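Local coordinates for protein hydratase ChsH1 (Mycobacterium tuberculosis, PDB 4W78) that catalyses, in complex with ChsH2, hydration of the enoyl-CoA 3-oxo-4,17-pregnadiene-20-carboxyl-CoA during breakdown of the cholesterol side chain, at residues Trp140-His145 and Trp160-Phe165; Asp82-Pro87 and Ile121-Gly126; Glu7-Ile12 and Gly86-Leu91. One frame throughout, in Å; residues are numbered along the deposited sequence.

Interaction 1 (Trp140-His145 and Trp160-Phe165)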
loop_
_atom_site.group_PDB
_atom_site.type_symbol
_atom_site.label_atom_id
_atom_site.label_comp_id
_atom_site.label_asym_id
_atom_site.label_seq_id
_atom_site.Cartn_x
_atom_site.Cartn_y
_atom_site.Cartn_z
ATOM N N TRP A 140 -1.389 -26.830 19.099
ATOM C CA TRP A 140 -0.302 -26.397 19.968
ATOM C C TRP A 140 -0.208 -24.891 19.921
ATOM O O TRP A 140 -0.322 -24.298 18.852
ATOM C CB TRP A 140 1.024 -26.961 19.471
ATOM C CG TRP A 140 1.203 -28.416 19.725
ATOM C CD1 TRP A 140 0.542 -29.445 19.118
ATOM C CD2 TRP A 140 2.131 -29.012 20.633
ATOM N NE1 TRP A 140 0.996 -30.647 19.599
ATOM C CE2 TRP A 140 1.974 -30.409 20.530
ATOM C CE3 TRP A 140 3.086 -28.500 21.519
ATOM C CZ2 TRP A 140 2.729 -31.302 21.287
ATOM C CZ3 TRP A 140 3.836 -29.391 22.273
ATOM C CH2 TRP A 140 3.650 -30.776 22.152
ATOM N N PHE A 141 -0.005 -24.261 21.072
ATOM C CA PHE A 141 0.203 -22.819 21.092
ATOM C C PHE A 141 1.687 -22.514 21.065
ATOM O O PHE A 141 2.468 -23.168 21.757
ATOM C CB PHE A 141 -0.432 -22.185 22.335
ATOM C CG PHE A 141 -1.944 -22.241 22.347
ATOM C CD1 PHE A 141 -2.679 -21.247 21.737
ATOM C CD2 PHE A 141 -2.612 -23.276 22.977
ATOM C CE1 PHE A 141 -4.065 -21.278 21.752
ATOM C CE2 PHE A 141 -4.000 -23.320 22.993
ATOM C CZ PHE A 141 -4.721 -22.316 22.377
ATOM N N ILE A 142 2.058 -21.520 20.265
ATOM C CA ILE A 142 3.459 -21.128 20.100
ATOM C C ILE A 142 3.590 -19.638 20.386
ATOM O O ILE A 142 2.937 -18.812 19.738
ATOM C CB ILE A 142 3.935 -21.399 18.674
ATOM C CG1 ILE A 142 3.920 -22.901 18.398
ATOM C CG2 ILE A 142 5.344 -20.845 18.465
ATOM C CD1 ILE A 142 3.198 -23.261 17.131
ATOM N N ASN A 143 4.413 -19.300 21.377
ATOM C CA ASN A 143 4.727 -17.916 21.711
ATOM C C ASN A 143 6.077 -17.484 21.179
ATOM O O ASN A 143 7.023 -18.292 21.114
ATOM C CB ASN A 143 4.733 -17.734 23.226
ATOM C CG ASN A 143 3.362 -17.932 23.836
ATOM O OD1 ASN A 143 2.603 -16.981 23.993
ATOM N ND2 ASN A 143 3.032 -19.172 24.156
ATOM N N GLN A 144 6.168 -16.222 20.794
ATOM C CA GLN A 144 7.450 -15.619 20.404
ATOM C C GLN A 144 7.642 -14.303 21.127
ATOM O O GLN A 144 6.667 -13.568 21.347
ATOM C CB GLN A 144 7.483 -15.355 18.908
ATOM C CG GLN A 144 7.643 -16.574 18.025
ATOM C CD GLN A 144 7.708 -16.170 16.567
ATOM O OE1 GLN A 144 6.683 -16.081 15.887
ATOM N NE2 GLN A 144 8.910 -15.883 16.088
ATOM N N HIS A 145 8.882 -13.988 21.501
ATOM C CA HIS A 145 9.222 -12.667 22.013
ATOM C C HIS A 145 10.035 -11.944 20.945
ATOM O O HIS A 145 11.125 -12.389 20.562
ATOM C CB HIS A 145 10.018 -12.744 23.317
ATOM C CG HIS A 145 10.240 -11.409 23.974
ATOM N ND1 HIS A 145 11.309 -11.157 24.799
ATOM C CD2 HIS A 145 9.538 -10.254 23.929
ATOM C CE1 HIS A 145 11.263 -9.917 25.244
ATOM N NE2 HIS A 145 10.192 -9.347 24.735
ATOM N N TRP A 160 3.912 -12.527 20.900
ATOM C CA TRP A 160 3.041 -12.935 19.794
ATOM C C TRP A 160 2.666 -14.386 20.027
ATOM O O TRP A 160 3.544 -15.208 20.246
ATOM C CB TRP A 160 3.849 -12.848 18.492
ATOM C CG TRP A 160 3.053 -13.023 17.251
ATOM C CD1 TRP A 160 2.961 -14.128 16.449
ATOM C CD2 TRP A 160 2.242 -12.032 16.666
ATOM N NE1 TRP A 160 2.111 -13.870 15.393
ATOM C CE2 TRP A 160 1.663 -12.579 15.505
ATOM C CE3 TRP A 160 1.950 -10.719 17.015
ATOM C CZ2 TRP A 160 0.803 -11.846 14.697
ATOM C CZ3 TRP A 160 1.153 -10.015 16.255
ATOM C CH2 TRP A 160 0.555 -10.556 15.090
ATOM N N ARG A 161 1.382 -14.718 19.979
ATOM C CA ARG A 161 0.966 -16.095 20.212
ATOM C C ARG A 161 0.100 -16.598 19.073
ATOM O O ARG A 161 -0.854 -15.933 18.660
ATOM C CB ARG A 161 0.218 -16.208 21.533
ATOM C CG ARG A 161 -0.180 -17.608 21.960
ATOM C CD ARG A 161 -0.902 -17.470 23.312
ATOM N NE ARG A 161 -1.368 -18.717 23.903
ATOM C CZ ARG A 161 -2.641 -18.962 24.217
ATOM N NH1 ARG A 161 -3.581 -18.052 23.982
ATOM N NH2 ARG A 161 -2.977 -20.119 24.764
ATOM N N ILE A 162 0.446 -17.774 18.564
ATOM C CA ILE A 162 -0.350 -18.406 17.526
ATOM C C ILE A 162 -0.750 -19.803 17.948
ATOM O O ILE A 162 -0.161 -20.391 18.865
ATOM C CB ILE A 162 0.406 -18.494 16.179
ATOM C CG1 ILE A 162 1.592 -19.457 16.289
ATOM C CG2 ILE A 162 0.856 -17.118 15.726
ATOM C CD1 ILE A 162 2.289 -19.764 14.949
ATOM N N LEU A 163 -1.766 -20.324 17.268
ATOM C CA LEU A 163 -2.226 -21.687 17.454
ATOM C C LEU A 163 -2.068 -22.434 16.138
ATOM O O LEU A 163 -2.601 -22.004 15.109
ATOM C CB LEU A 163 -3.701 -21.680 17.870
ATOM C CG LEU A 163 -4.401 -23.035 17.878
ATOM C CD1 LEU A 163 -3.827 -23.970 18.942
ATOM C CD2 LEU A 163 -5.903 -22.827 18.073
ATOM N N LYS A 164 -1.306 -23.521 16.154
ATOM C CA LYS A 164 -1.258 -24.436 15.015
ATOM C C LYS A 164 -2.167 -25.608 15.332
ATOM O O LYS A 164 -2.007 -26.267 16.360
ATOM C CB LYS A 164 0.165 -24.948 14.782
ATOM C CG LYS A 164 1.139 -23.878 14.331
ATOM C CD LYS A 164 0.934 -23.545 12.869
ATOM C CE LYS A 164 1.402 -24.689 11.987
ATOM N NZ LYS A 164 0.764 -24.603 10.642
ATOM N N PHE A 165 -3.125 -25.882 14.452
ATOM C CA PHE A 165 -4.169 -26.835 14.788
ATOM C C PHE A 165 -4.458 -27.788 13.637
ATOM O O PHE A 165 -4.132 -27.497 12.486
ATOM C CB PHE A 165 -5.454 -26.093 15.209
ATOM C CG PHE A 165 -6.053 -25.233 14.122
ATOM C CD1 PHE A 165 -5.656 -23.919 13.952
ATOM C CD2 PHE A 165 -7.032 -25.744 13.276
ATOM C CE1 PHE A 165 -6.207 -23.131 12.956
ATOM C CE2 PHE A 165 -7.581 -24.962 12.279
ATOM C CZ PHE A 165 -7.178 -23.661 12.118
HETATM O O HOH W 1 4.169 -16.939 17.919
HETATM O O HOH W 2 0.537 -20.505 25.637
#
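Arg161 runs alongside Asn143 and then lays its guanidinium flat on the ring of Phe141. From its root the chain is extended, with CG anti to the backbone N (chi1 -175°), and this carries it past first one neighbour and then the other. Arg161 CB and CG each lie 3.5 Å from Asn143 OD1, and CD is only slightly farther off. At Arg161 NE a water is bound 3.1 Å away, which also accepts from Asn143 ND2 at 3.2 Å; the same amide nitrogen bonds to Asp127 O. Arg161 NH2 ends over the Phe141 ring, 3.2 Å from CD1, with the two planes only 12° apart, an off-centre cation-pi stack. NH1 binds Asn104 on the adjoining strand 99-109. Phe141, Asn143, Arg161 and Leu163 share one face of the antiparallel hairpin of strands 139-150 and 153-165, inside the HotDog-clan sheet. Between 140-145 and 160-165 the hydrogen-bonded pairs are Trp140-Lys164, Ile142-Ile162 and Gln144-Trp160. The central pair is joined by bonds of 2.9 Å from Ile142 N to Ile162 O and from Ile162 N to Ile142 O. The other face of the Phe141 ring takes a CH-pi contact from Leu163 CD1, 3.9 Å from the centroid, so the ring is sandwiched between methyl and guanidinium. On the reverse side of the hairpin, Ile142 CD1 touches Lys164 CG at 3.5 Å, while the amine of Lys164 reaches away to a salt bridge with Asp93.

Interaction 2 (Asp82-Pro87 and Ile121-Gly126)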
loop_
_atom_site.group_PDB
_atom_site.type_symbol
_atom_site.label_atom_id
_atom_site.label_comp_id
_atom_site.label_asym_id
_atom_site.label_seq_id
_atom_site.Cartn_x
_atom_site.Cartn_y
_atom_site.Cartn_z
ATOM N N ASP A 82 17.825 -17.706 10.173
ATOM C CA ASP A 82 17.865 -17.920 11.617
ATOM C C ASP A 82 16.589 -17.584 12.364
ATOM O O ASP A 82 16.587 -17.532 13.593
ATOM C CB ASP A 82 19.035 -17.190 12.245
ATOM C CG ASP A 82 18.991 -15.698 12.067
ATOM O OD1 ASP A 82 18.084 -15.165 11.399
ATOM O OD2 ASP A 82 19.921 -15.061 12.616
ATOM N N ASP A 83 15.520 -17.353 11.622
ATOM C CA ASP A 83 14.221 -17.067 12.206
ATOM C C ASP A 83 13.695 -18.383 12.779
ATOM O O ASP A 83 13.594 -19.380 12.070
ATOM C CB ASP A 83 13.314 -16.533 11.103
ATOM C CG ASP A 83 11.908 -16.231 11.577
ATOM O OD1 ASP A 83 11.629 -16.327 12.788
ATOM O OD2 ASP A 83 11.080 -15.880 10.714
ATOM N N PRO A 84 13.382 -18.406 14.080
ATOM C CA PRO A 84 12.955 -19.688 14.647
ATOM C C PRO A 84 11.561 -20.118 14.198
ATOM O O PRO A 84 11.224 -21.280 14.410
ATOM C CB PRO A 84 12.977 -19.423 16.163
ATOM C CG PRO A 84 12.785 -17.946 16.280
ATOM C CD PRO A 84 13.542 -17.368 15.109
ATOM N N LEU A 85 10.790 -19.219 13.591
ATOM C CA LEU A 85 9.407 -19.535 13.223
ATOM C C LEU A 85 9.337 -20.513 12.055
ATOM O O LEU A 85 8.489 -21.390 12.036
ATOM C CB LEU A 85 8.602 -18.270 12.927
ATOM C CG LEU A 85 7.085 -18.442 12.767
ATOM C CD1 LEU A 85 6.489 -19.254 13.917
ATOM C CD2 LEU A 85 6.427 -17.082 12.693
ATOM N N GLY A 86 10.239 -20.359 11.093
ATOM C CA GLY A 86 10.323 -21.291 9.974
ATOM C C GLY A 86 10.357 -22.753 10.381
ATOM O O GLY A 86 9.499 -23.537 9.971
ATOM N N PRO A 87 11.363 -23.144 11.181
ATOM C CA PRO A 87 11.479 -24.522 11.663
ATOM C C PRO A 87 10.269 -24.974 12.481
ATOM O O PRO A 87 9.891 -26.146 12.397
ATOM C CB PRO A 87 12.720 -24.475 12.554
ATOM C CG PRO A 87 13.505 -23.320 12.047
ATOM C CD PRO A 87 12.556 -22.339 11.494
ATOM N N ILE A 121 14.871 -5.899 13.942
ATOM C CA ILE A 121 13.999 -6.837 14.647
ATOM C C ILE A 121 14.736 -8.137 14.948
ATOM O O ILE A 121 15.519 -8.620 14.124
ATOM C CB ILE A 121 12.719 -7.134 13.818
ATOM C CG1 ILE A 121 11.741 -8.033 14.587
ATOM C CG2 ILE A 121 13.079 -7.739 12.448
ATOM C CD1 ILE A 121 10.415 -8.258 13.841
ATOM N N SER A 122 14.459 -8.714 16.122
ATOM C CA SER A 122 15.018 -10.009 16.524
ATOM C C SER A 122 13.894 -10.814 17.140
ATOM O O SER A 122 13.059 -10.256 17.860
ATOM C CB SER A 122 16.132 -9.802 17.545
ATOM O OG SER A 122 16.649 -11.036 18.025
ATOM N N ALA A 123 13.854 -12.111 16.849
ATOM C CA ALA A 123 12.766 -12.970 17.329
ATOM C C ALA A 123 13.316 -14.143 18.125
ATOM O O ALA A 123 14.313 -14.755 17.741
ATOM C CB ALA A 123 11.944 -13.484 16.158
ATOM N N GLU A 124 12.649 -14.460 19.234
ATOM C CA GLU A 124 13.030 -15.561 20.108
ATOM C C GLU A 124 11.787 -16.404 20.341
ATOM O O GLU A 124 10.700 -15.855 20.522
ATOM C CB GLU A 124 13.532 -15.002 21.454
ATOM C CG GLU A 124 14.021 -16.051 22.426
ATOM C CD GLU A 124 14.006 -15.566 23.856
ATOM O OE1 GLU A 124 12.918 -15.154 24.303
ATOM O OE2 GLU A 124 15.059 -15.602 24.531
ATOM N N LEU A 125 11.934 -17.726 20.314
ATOM C CA LEU A 125 10.837 -18.630 20.637
ATOM C C LEU A 125 10.609 -18.655 22.155
ATOM O O LEU A 125 11.561 -18.728 22.941
ATOM C CB LEU A 125 11.158 -20.023 20.075
ATOM C CG LEU A 125 10.137 -21.155 20.060
ATOM C CD1 LEU A 125 8.911 -20.740 19.273
ATOM C CD2 LEU A 125 10.766 -22.373 19.423
ATOM N N GLY A 126 9.343 -18.552 22.558
ATOM C CA GLY A 126 8.959 -18.695 23.952
ATOM C C GLY A 126 8.229 -20.005 24.182
ATOM O O GLY A 126 8.594 -21.026 23.615
#
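Asp83 OD1 accepts the backbone N-H of Leu85 at 3.1 Å from Leu85 N, while across the contact Ala123 CB lies 4.4 Å from the same oxygen. The N-H points almost straight at the oxygen (170°), although it meets it from above the carboxylate plane rather than within it. With CG anti to the backbone N (chi1 178°), the carboxylate reaches forward to the turn that leads into helix 85-94, where OD1 makes a capping bond. The other oxygen, OD2, makes a salt bridge with Arg79, so both carboxylate oxygens of this buried acid have partners and its negative charge is probably stabilised. Between Asp83 and Leu85 the ring of Pro84 turns toward strand 119-134. Pro84 CD and CG are both 3.8 Å from Ala123 O, and CG continues to Leu125 N at 4.1 Å. The flanks of the ring meet side chains: CD approaches Ala123 CB at 4.3 Å, and CB approaches Leu125 CB at 4.4 Å. The proline thus sits over the backbone between two residues whose side chains project toward it from the same face of the strand. Here the entry to helix 85-94 is seated on the antiparallel sheet of the HotDog-clan domain, with Ile12 of helix 3-13 touching both Pro84 and Leu125. Along the strand, Ala123 is also tied to Ser18, through the serine hydroxyl as well as the backbone. All the touches between 82-87 and 121-126 are van der Waals contacts, the polar bonds being spent within the turn or on other partners, which implies that the turn is located against the strand by shape rather than by directional bonding.

Interaction 3 (Glu7-Ile12 and Gly86-Leu91)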
loop_
_atom_site.group_PDB
_atom_site.type_symbol
_atom_site.label_atom_id
_atom_site.label_comp_id
_atom_site.label_asym_id
_atom_site.label_seq_id
_atom_site.Cartn_x
_atom_site.Cartn_y
_atom_site.Cartn_z
ATOM N N GLU A 7 11.497 -32.231 21.853
ATOM C CA GLU A 7 12.916 -32.314 21.527
ATOM C C GLU A 7 13.292 -31.379 20.375
ATOM O O GLU A 7 14.324 -30.713 20.421
ATOM C CB GLU A 7 13.320 -33.764 21.219
ATOM C CG GLU A 7 13.163 -34.703 22.405
ATOM C CD GLU A 7 13.497 -36.149 22.071
ATOM O OE1 GLU A 7 14.082 -36.398 20.993
ATOM O OE2 GLU A 7 13.173 -37.038 22.890
ATOM N N ALA A 8 12.443 -31.304 19.351
ATOM C CA ALA A 8 12.716 -30.431 18.212
ATOM C C ALA A 8 12.653 -28.971 18.611
ATOM O O ALA A 8 13.460 -28.158 18.166
ATOM C CB ALA A 8 11.742 -30.705 17.077
ATOM N N VAL A 9 11.658 -28.633 19.431
ATOM C CA VAL A 9 11.515 -27.275 19.933
ATOM C C VAL A 9 12.760 -26.852 20.711
ATOM O O VAL A 9 13.238 -25.724 20.544
ATOM C CB VAL A 9 10.249 -27.137 20.822
ATOM C CG1 VAL A 9 10.258 -25.815 21.582
ATOM C CG2 VAL A 9 8.992 -27.237 19.966
ATOM N N ALA A 10 13.274 -27.753 21.537
ATOM C CA ALA A 10 14.468 -27.487 22.337
ATOM C C ALA A 10 15.663 -27.170 21.435
ATOM O O ALA A 10 16.414 -26.228 21.680
ATOM C CB ALA A 10 14.777 -28.671 23.239
ATOM N N GLN A 11 15.837 -27.947 20.376
ATOM C CA GLN A 11 16.954 -27.681 19.485
ATOM C C GLN A 11 16.826 -26.333 18.771
ATOM O O GLN A 11 17.815 -25.628 18.576
ATOM C CB GLN A 11 17.168 -28.847 18.517
ATOM C CG GLN A 11 17.126 -30.217 19.209
ATOM C CD GLN A 11 18.071 -30.351 20.419
ATOM O OE1 GLN A 11 19.214 -29.892 20.388
ATOM N NE2 GLN A 11 17.587 -30.991 21.486
ATOM N N ILE A 12 15.597 -25.933 18.432
ATOM C CA ILE A 12 15.366 -24.626 17.859
ATOM C C ILE A 12 15.694 -23.523 18.854
ATOM O O ILE A 12 16.372 -22.558 18.529
ATOM C CB ILE A 12 13.907 -24.498 17.356
ATOM C CG1 ILE A 12 13.675 -25.524 16.231
ATOM C CG2 ILE A 12 13.619 -23.079 16.897
ATOM C CD1 ILE A 12 12.209 -25.760 15.881
ATOM N N GLY A 86 10.239 -20.359 11.093
ATOM C CA GLY A 86 10.323 -21.291 9.974
ATOM C C GLY A 86 10.357 -22.753 10.381
ATOM O O GLY A 86 9.499 -23.537 9.971
ATOM N N PRO A 87 11.363 -23.144 11.181
ATOM C CA PRO A 87 11.479 -24.522 11.663
ATOM C C PRO A 87 10.269 -24.974 12.481
ATOM O O PRO A 87 9.891 -26.146 12.397
ATOM C CB PRO A 87 12.720 -24.475 12.554
ATOM C CG PRO A 87 13.505 -23.320 12.047
ATOM C CD PRO A 87 12.556 -22.339 11.494
ATOM N N ILE A 88 9.692 -24.065 13.264
ATOM C CA ILE A 88 8.538 -24.389 14.091
ATOM C C ILE A 88 7.318 -24.687 13.232
ATOM O O ILE A 88 6.615 -25.678 13.464
ATOM C CB ILE A 88 8.222 -23.247 15.070
ATOM C CG1 ILE A 88 9.172 -23.316 16.255
ATOM C CG2 ILE A 88 6.772 -23.322 15.556
ATOM C CD1 ILE A 88 8.919 -24.509 17.149
ATOM N N ILE A 89 7.084 -23.849 12.229
ATOM C CA ILE A 89 5.958 -24.072 11.321
ATOM C C ILE A 89 6.098 -25.401 10.572
ATOM O O ILE A 89 5.134 -26.156 10.461
ATOM C CB ILE A 89 5.781 -22.918 10.311
ATOM C CG1 ILE A 89 5.444 -21.610 11.033
ATOM C CG2 ILE A 89 4.704 -23.273 9.273
ATOM C CD1 ILE A 89 4.221 -21.669 11.938
ATOM N N LYS A 90 7.298 -25.700 10.072
ATOM C CA LYS A 90 7.546 -26.984 9.422
ATOM C C LYS A 90 7.301 -28.178 10.348
ATOM O O LYS A 90 6.668 -29.153 9.954
ATOM C CB LYS A 90 8.976 -27.040 8.867
ATOM C CG LYS A 90 9.314 -28.326 8.114
ATOM C CD LYS A 90 8.497 -28.461 6.837
ATOM C CE LYS A 90 9.153 -29.421 5.846
ATOM N NZ LYS A 90 9.475 -30.751 6.435
ATOM N N LEU A 91 7.815 -28.095 11.570
ATOM C CA LEU A 91 7.627 -29.136 12.570
ATOM C C LEU A 91 6.143 -29.461 12.736
ATOM O O LEU A 91 5.745 -30.620 12.631
ATOM C CB LEU A 91 8.212 -28.684 13.913
ATOM C CG LEU A 91 8.103 -29.633 15.107
ATOM C CD1 LEU A 91 8.944 -30.885 14.869
ATOM C CD2 LEU A 91 8.517 -28.924 16.396
#
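Ala8, Val9 and Ile12 on helix 3-13 pack against Pro87, Ile88 and Leu91 on helix 85-94 as a nearly antiparallel helix pair, the short segment axes 10.3 Å apart at closest approach and 170° between their directions. The pair lies on one side of the HotDog-clan sheet, where Leu125 of strand 119-134 touches Val9, Ile12 and Ile88 from beneath. The hydrogen bonds are those of each helix itself: Ile12 N to Ala8 O at 3.1 Å and Leu91 N to Pro87 O at 3.0 Å. Ala8 and Ile12, and likewise Pro87 and Leu91, therefore lie one turn apart on the same side of their helices, so each helix offers a short ridge to the other. Between the helices the interaction is wholly apolar. Leu91 sends both methyls to the small side chain of Ala8, CD1 lying 3.6 Å and CD2 3.7 Å from Ala8 CB; its CG stands opposite the backbone N (chi1 179°), which directs the branch toward helix 3-13. Leu91 CD2 also reaches Val9 CG2 at 4.0 Å, the two side chains crossing at about a right angle. Val9 CG2 meets Ile88 CD1 as well, deeper toward the sheet. Beside the exposed Pro87, Ile12 CD1 touches two residues at once, 3.6 Å from Pro87 CB and 3.7 Å from Ile88 CD1.

How the interactions relate
The three contacts adjoin one another, their centres 10 to 12 Å apart: one within the sheet, one between helix entry and sheet, one between the helices. Strands 119-134 and 139-150 are neighbours in the sheet, so interactions 1 and 2 are joined by probable backbone hydrogen bonds, Asn143 to Gly126 and His145 to Glu124. Interactions 2 and 3 share Gly86 and Pro87 and both use helix 85-94. Ile88 and Ile89 of that helix also rest on Ile142, Ile162 and Lys164 of interaction 1. Along the chain, 7-12 comes first, then 82-91, 121-126 and finally the hairpin, so the N-terminal helix is fastened to the sheet partly through helix 85-94.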